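Local structure of guanidinopropionase (Pseudomonas aeruginosa, 3NIQ) at residues 207-212 with 220-225; 238-243 with 250-255. The protein catalyses the manganese-dependent hydrolysis of 3-guanidinopropanoate to urea and beta-alanine, working as a homohexamer of the arginase family. All coordinates share one frame; numbering follows the deposited sequence.

Interaction 1 (207-212 with 220-225); sequences RVIHME and EATLAE
Arg-207 and Glu-225 carry the polar half of this contact. Arg-207 NE donates to Glu-225 OE2 over 2.8 Å in a salt bridge, and the bond is nearly straight (166° at the hydrogen). The acceptor lies almost exactly in the guanidinium plane and is approached on its anti side, somewhat out of the carboxylate plane, so the two flat groups stand 64° apart instead of pairing flush. A bend at chi2 (71°) turns the Arg-207 chain away from straight extension and brings NE to the carboxylate. Both charged groups have second partners: the strand's Arg-207 stands between Glu-225 and Glu-213 of helix 211-230, pairing with the latter through NH2, and Glu-225 OE2 passes the charge network on to Arg-228.

The partners belong to one beta-alpha unit of the three-layer arginase fold. Strand 207-210 is the outermost at its end of the parallel sheet within this chain, and helix 211-230 folds back against it; the axes of strand 207-210 and of helix segment 220-225 approach to 10.8 Å and run nearly antiparallel.

The apolar part rests on Ile-209. Its CD1 reaches Glu-225 CG at 4.0 Å and lies 4.4 Å from Thr-222 CG2, while its CG1 sits 3.5 Å above one face of the Arg-207 guanidinium, displaced from its centre. Thr-222 OG1 bonds back to Gly-218 O, and Phe-214 packs against both Ile-209 and Thr-222.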
loop_
_atom_site.group_PDB
_atom_site.type_symbol
_atom_site.label_atom_id
_atom_site.label_comp_id
_atom_site.label_asym_id
_atom_site.label_seq_id
_atom_site.Cartn_x
_atom_site.Cartn_y
_atom_site.Cartn_z
ATOM N N ARG A 207 4.665 33.373 21.658
ATOM C CA ARG A 207 5.513 33.577 20.492
ATOM C C ARG A 207 5.168 32.521 19.431
ATOM O O ARG A 207 5.274 31.305 19.679
ATOM C CB ARG A 207 6.990 33.493 20.854
ATOM C CG ARG A 207 7.944 33.653 19.643
ATOM C CD ARG A 207 7.950 35.117 19.123
ATOM N NE ARG A 207 9.084 35.338 18.219
ATOM C CZ ARG A 207 9.017 35.285 16.898
ATOM N NH1 ARG A 207 7.852 35.045 16.297
ATOM N NH2 ARG A 207 10.114 35.476 16.171
ATOM N N VAL A 208 4.760 32.989 18.253
ATOM C CA VAL A 208 4.353 32.083 17.169
ATOM C C VAL A 208 5.298 32.223 16.007
ATOM O O VAL A 208 5.361 33.274 15.365
ATOM C CB VAL A 208 2.912 32.338 16.686
ATOM C CG1 VAL A 208 2.584 31.408 15.533
ATOM C CG2 VAL A 208 1.915 32.112 17.819
ATOM N N ILE A 209 6.053 31.161 15.741
ATOM C CA ILE A 209 6.958 31.174 14.599
ATOM C C ILE A 209 6.338 30.336 13.498
ATOM O O ILE A 209 6.534 29.114 13.428
ATOM C CB ILE A 209 8.370 30.709 14.980
ATOM C CG1 ILE A 209 8.918 31.632 16.085
ATOM C CG2 ILE A 209 9.286 30.691 13.756
ATOM C CD1 ILE A 209 10.245 31.179 16.698
ATOM N N HIS A 210 5.555 31.008 12.656
ATOM C CA HIS A 210 4.984 30.388 11.457
ATOM C C HIS A 210 6.055 29.775 10.571
ATOM O O HIS A 210 7.208 30.209 10.594
ATOM C CB HIS A 210 4.184 31.420 10.651
ATOM C CG HIS A 210 2.882 31.793 11.291
ATOM N ND1 HIS A 210 2.782 32.773 12.249
ATOM C CD2 HIS A 210 1.628 31.317 11.111
ATOM C CE1 HIS A 210 1.523 32.891 12.633
ATOM N NE2 HIS A 210 0.802 32.014 11.962
ATOM N N MET A 211 5.660 28.786 9.769
ATOM C CA MET A 211 6.581 28.148 8.822
ATOM C C MET A 211 7.380 29.172 8.019
ATOM O O MET A 211 8.589 29.016 7.826
ATOM C CB MET A 211 5.808 27.237 7.860
ATOM C CG MET A 211 6.700 26.349 7.075
ATOM S SD MET A 211 7.467 25.074 8.094
ATOM C CE MET A 211 8.758 24.591 6.966
ATOM N N GLU A 212 6.701 30.218 7.559
ATOM C CA GLU A 212 7.346 31.251 6.736
ATOM C C GLU A 212 8.478 31.914 7.497
ATOM O O GLU A 212 9.567 32.100 6.955
ATOM C CB GLU A 212 6.331 32.307 6.274
ATOM C CG GLU A 212 5.289 31.810 5.266
ATOM C CD GLU A 212 4.256 30.827 5.857
ATOM O OE1 GLU A 212 3.901 30.935 7.058
ATOM O OE2 GLU A 212 3.796 29.943 5.102
ATOM N N GLU A 220 19.274 28.009 13.295
ATOM C CA GLU A 220 20.026 28.636 14.373
ATOM C C GLU A 220 19.296 29.802 15.050
ATOM O O GLU A 220 19.254 29.882 16.271
ATOM C CB GLU A 220 21.420 29.069 13.882
ATOM C CG GLU A 220 22.198 29.932 14.889
ATOM C CD GLU A 220 23.699 30.011 14.580
ATOM O OE1 GLU A 220 24.250 29.057 13.983
ATOM O OE2 GLU A 220 24.332 31.021 14.951
ATOM N N ALA A 221 18.742 30.712 14.260
ATOM C CA ALA A 221 18.069 31.869 14.813
ATOM C C ALA A 221 16.716 31.492 15.426
ATOM O O ALA A 221 16.299 32.060 16.450
ATOM C CB ALA A 221 17.921 32.949 13.737
ATOM N N THR A 222 16.048 30.506 14.858
ATOM C CA THR A 222 14.796 30.027 15.404
ATOM C C THR A 222 15.033 29.466 16.807
ATOM O O THR A 222 14.351 29.755 17.733
ATOM C CB THR A 222 14.171 28.946 14.487
ATOM O OG1 THR A 222 13.650 29.546 13.323
ATOM C CG2 THR A 222 13.085 28.251 15.150
ATOM N N LEU A 223 16.081 28.711 16.924
ATOM C CA LEU A 223 16.447 28.091 18.148
ATOM C C LEU A 223 16.759 29.128 19.203
ATOM O O LEU A 223 16.304 29.040 20.312
ATOM C CB LEU A 223 17.666 27.262 17.867
ATOM C CG LEU A 223 18.388 26.506 18.929
ATOM C CD1 LEU A 223 17.572 25.451 19.562
ATOM C CD2 LEU A 223 19.655 25.983 18.353
ATOM N N ALA A 224 17.484 30.151 18.796
ATOM C CA ALA A 224 17.851 31.214 19.681
ATOM C C ALA A 224 16.608 31.913 20.212
ATOM O O ALA A 224 16.484 32.183 21.373
ATOM C CB ALA A 224 18.710 32.165 18.977
ATOM N N GLU A 225 15.672 32.141 19.338
ATOM C CA GLU A 225 14.417 32.773 19.736
ATOM C C GLU A 225 13.639 31.850 20.668
ATOM O O GLU A 225 13.091 32.297 21.683
ATOM C CB GLU A 225 13.582 33.172 18.514
ATOM C CG GLU A 225 12.253 33.842 18.860
ATOM C CD GLU A 225 12.429 35.220 19.493
ATOM O OE1 GLU A 225 13.596 35.645 19.716
ATOM O OE2 GLU A 225 11.392 35.869 19.773
#

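Interaction 2 (238-243 with 250-255); sequences SFDVDV and PGTGTP. With MN (manganese (II) ion), chain E; MN (manganese (II) ion), chain D.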
loop_
_atom_site.group_PDB
_atom_site.type_symbol
_atom_site.label_atom_id
_atom_site.label_comp_id
_atom_site.label_asym_id
_atom_site.label_seq_id
_atom_site.Cartn_x
_atom_site.Cartn_y
_atom_site.Cartn_z
ATOM N N SER A 238 6.521 19.623 23.311
ATOM C CA SER A 238 5.479 18.849 22.705
ATOM C C SER A 238 5.653 18.861 21.177
ATOM O O SER A 238 5.615 19.918 20.542
ATOM C CB SER A 238 4.120 19.423 23.104
ATOM O OG SER A 238 3.080 18.674 22.521
ATOM N N PHE A 239 5.802 17.674 20.599
ATOM C CA PHE A 239 6.116 17.543 19.184
ATOM C C PHE A 239 4.965 16.869 18.419
ATOM O O PHE A 239 4.717 15.664 18.585
ATOM C CB PHE A 239 7.414 16.727 19.033
ATOM C CG PHE A 239 7.965 16.729 17.638
ATOM C CD1 PHE A 239 8.887 17.695 17.240
ATOM C CD2 PHE A 239 7.546 15.767 16.712
ATOM C CE1 PHE A 239 9.399 17.707 15.917
ATOM C CE2 PHE A 239 8.031 15.776 15.395
ATOM C CZ PHE A 239 8.961 16.736 14.996
ATOM N N ASP A 240 4.268 17.644 17.592
ATOM C CA ASP A 240 3.193 17.124 16.766
ATOM C C ASP A 240 3.849 16.808 15.416
ATOM O O ASP A 240 4.427 17.689 14.784
ATOM C CB ASP A 240 2.065 18.178 16.663
ATOM C CG ASP A 240 0.911 17.765 15.738
ATOM O OD1 ASP A 240 1.080 16.880 14.866
ATOM O OD2 ASP A 240 -0.193 18.354 15.858
ATOM N N VAL A 241 3.790 15.547 14.998
ATOM C CA VAL A 241 4.527 15.119 13.823
ATOM C C VAL A 241 4.032 15.821 12.564
ATOM O O VAL A 241 4.748 15.872 11.582
ATOM C CB VAL A 241 4.544 13.578 13.611
ATOM C CG1 VAL A 241 5.245 12.847 14.782
ATOM C CG2 VAL A 241 3.137 13.031 13.381
ATOM N N ASP A 242 2.826 16.385 12.601
ATOM C CA ASP A 242 2.344 17.124 11.430
ATOM C C ASP A 242 3.063 18.491 11.231
ATOM O O ASP A 242 2.821 19.187 10.248
ATOM C CB ASP A 242 0.785 17.214 11.410
ATOM C CG ASP A 242 0.210 18.238 12.401
ATOM O OD1 ASP A 242 0.943 19.141 12.857
ATOM O OD2 ASP A 242 -1.000 18.126 12.727
ATOM N N VAL A 243 3.968 18.858 12.147
ATOM C CA VAL A 243 4.911 19.964 11.869
ATOM C C VAL A 243 5.776 19.611 10.643
ATOM O O VAL A 243 6.155 20.479 9.851
ATOM C CB VAL A 243 5.826 20.277 13.066
ATOM C CG1 VAL A 243 6.890 19.191 13.266
ATOM C CG2 VAL A 243 6.466 21.673 12.916
ATOM N N PRO A 250 3.737 11.062 6.650
ATOM C CA PRO A 250 2.449 10.880 5.971
ATOM C C PRO A 250 1.347 10.430 6.929
ATOM O O PRO A 250 0.176 10.749 6.705
ATOM C CB PRO A 250 2.735 9.742 4.957
ATOM C CG PRO A 250 3.901 8.972 5.571
ATOM C CD PRO A 250 4.739 10.061 6.222
ATOM N N GLY A 251 1.731 9.721 7.988
ATOM C CA GLY A 251 0.782 9.092 8.903
ATOM C C GLY A 251 0.285 10.047 9.966
ATOM O O GLY A 251 0.667 9.954 11.126
ATOM N N THR A 252 -0.555 10.991 9.584
ATOM C CA THR A 252 -1.032 11.954 10.571
ATOM C C THR A 252 -2.400 12.459 10.158
ATOM O O THR A 252 -2.733 12.503 8.960
ATOM C CB THR A 252 -0.013 13.108 10.774
ATOM O OG1 THR A 252 -0.287 13.781 12.012
ATOM C CG2 THR A 252 -0.061 14.104 9.592
ATOM N N GLY A 253 -3.205 12.827 11.146
ATOM C CA GLY A 253 -4.610 13.117 10.889
ATOM C C GLY A 253 -4.855 14.364 10.076
ATOM O O GLY A 253 -5.703 14.355 9.181
ATOM N N THR A 254 -4.093 15.420 10.358
ATOM C CA THR A 254 -4.327 16.730 9.725
ATOM C C THR A 254 -3.097 17.251 8.986
ATOM O O THR A 254 -2.481 18.247 9.409
ATOM C CB THR A 254 -4.796 17.757 10.791
ATOM O OG1 THR A 254 -5.887 17.189 11.521
ATOM C CG2 THR A 254 -5.265 19.075 10.125
ATOM N N PRO A 255 -2.724 16.590 7.868
ATOM C CA PRO A 255 -1.510 17.005 7.144
ATOM C C PRO A 255 -1.658 18.398 6.528
ATOM O O PRO A 255 -2.762 18.784 6.128
ATOM C CB PRO A 255 -1.374 15.943 6.040
ATOM C CG PRO A 255 -2.832 15.483 5.774
ATOM C CD PRO A 255 -3.479 15.526 7.154
HETATM MN MN MN E . -1.019 19.787 14.264
HETATM MN MN MN D . -1.197 19.485 17.410
HETATM O O HOH W 1 -2.171 15.745 12.392
HETATM O O HOH W 2 -2.733 20.131 15.654
#
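The binuclear manganese site is built in part on the Asp-X-Asp sequence of Asp-240 and Asp-242, which the loop 250-255 backs through Thr-252 and Thr-254. Asp-240 OD2 bridges the two metals, at 2.2 Å from the manganese of chain D and 2.3 Å from that of chain E. Asp-242 is bidentate on the chain E ion, with OD2 at 2.3 Å and OD1 at 2.5 Å, and water 2 is a further bridge between the ions. His-126, Asp-148, His-150 and Asp-152 complete the two coordination shells.

Asp-240 ends strand 235-240 and Asp-242 follows in the 3-10 segment 241-243, as expected for an arginase-family alpha/beta fold, whose metal ligands lie at the C-terminal edge of the parallel sheet. There the chain makes an Asx turn: Asp-240 OD1, which is not a metal ligand, accepts from Asp-242 N (158° at the hydrogen), so one carboxylate both joins the metals and orients the next ligand's backbone.

Across to the loop, the polar link is water 1. It donates to Asp-242 OD2 (2.7 Å) and to Thr-252 OG1 (2.7 Å), and accepts from Thr-254 N (2.8 Å); a metal-bound oxygen is thereby tied to the loop as a second shell. A chi1 of -162° turns Thr-252 OG1 away from the backbone N, where it meets water 1 and, at 3.6 Å, Asp-242 CB; it also bonds to Glu-284 O. The Val-241 and Thr-252 side chains pass in opposite directions, with Val-241 CG2 touching Thr-252 OG1.

How the interactions relate
The two contacts follow one another along the chain, which passes from one to the other by way of helix 211-230 and strand 235-240. Both reach the same parallel sheet, but strands 142-147 and 183-188 separate strand 207-210 from 235-240. Their centres are 19 Å apart; the nearest approach, Met-211 SD to Val-243 O at 5.1 Å, is too long for a contact. Only interaction 2 supplies metal ligands, to ions 3.2 Å apart, whereas the Ile-209 side chain of interaction 1 remains about 11 Å from that of the manganese ligand Asp-148. Both regions also meet the second subunit: Glu-212 pairs with its Arg-270, and Thr-254 packs on its Arg-69.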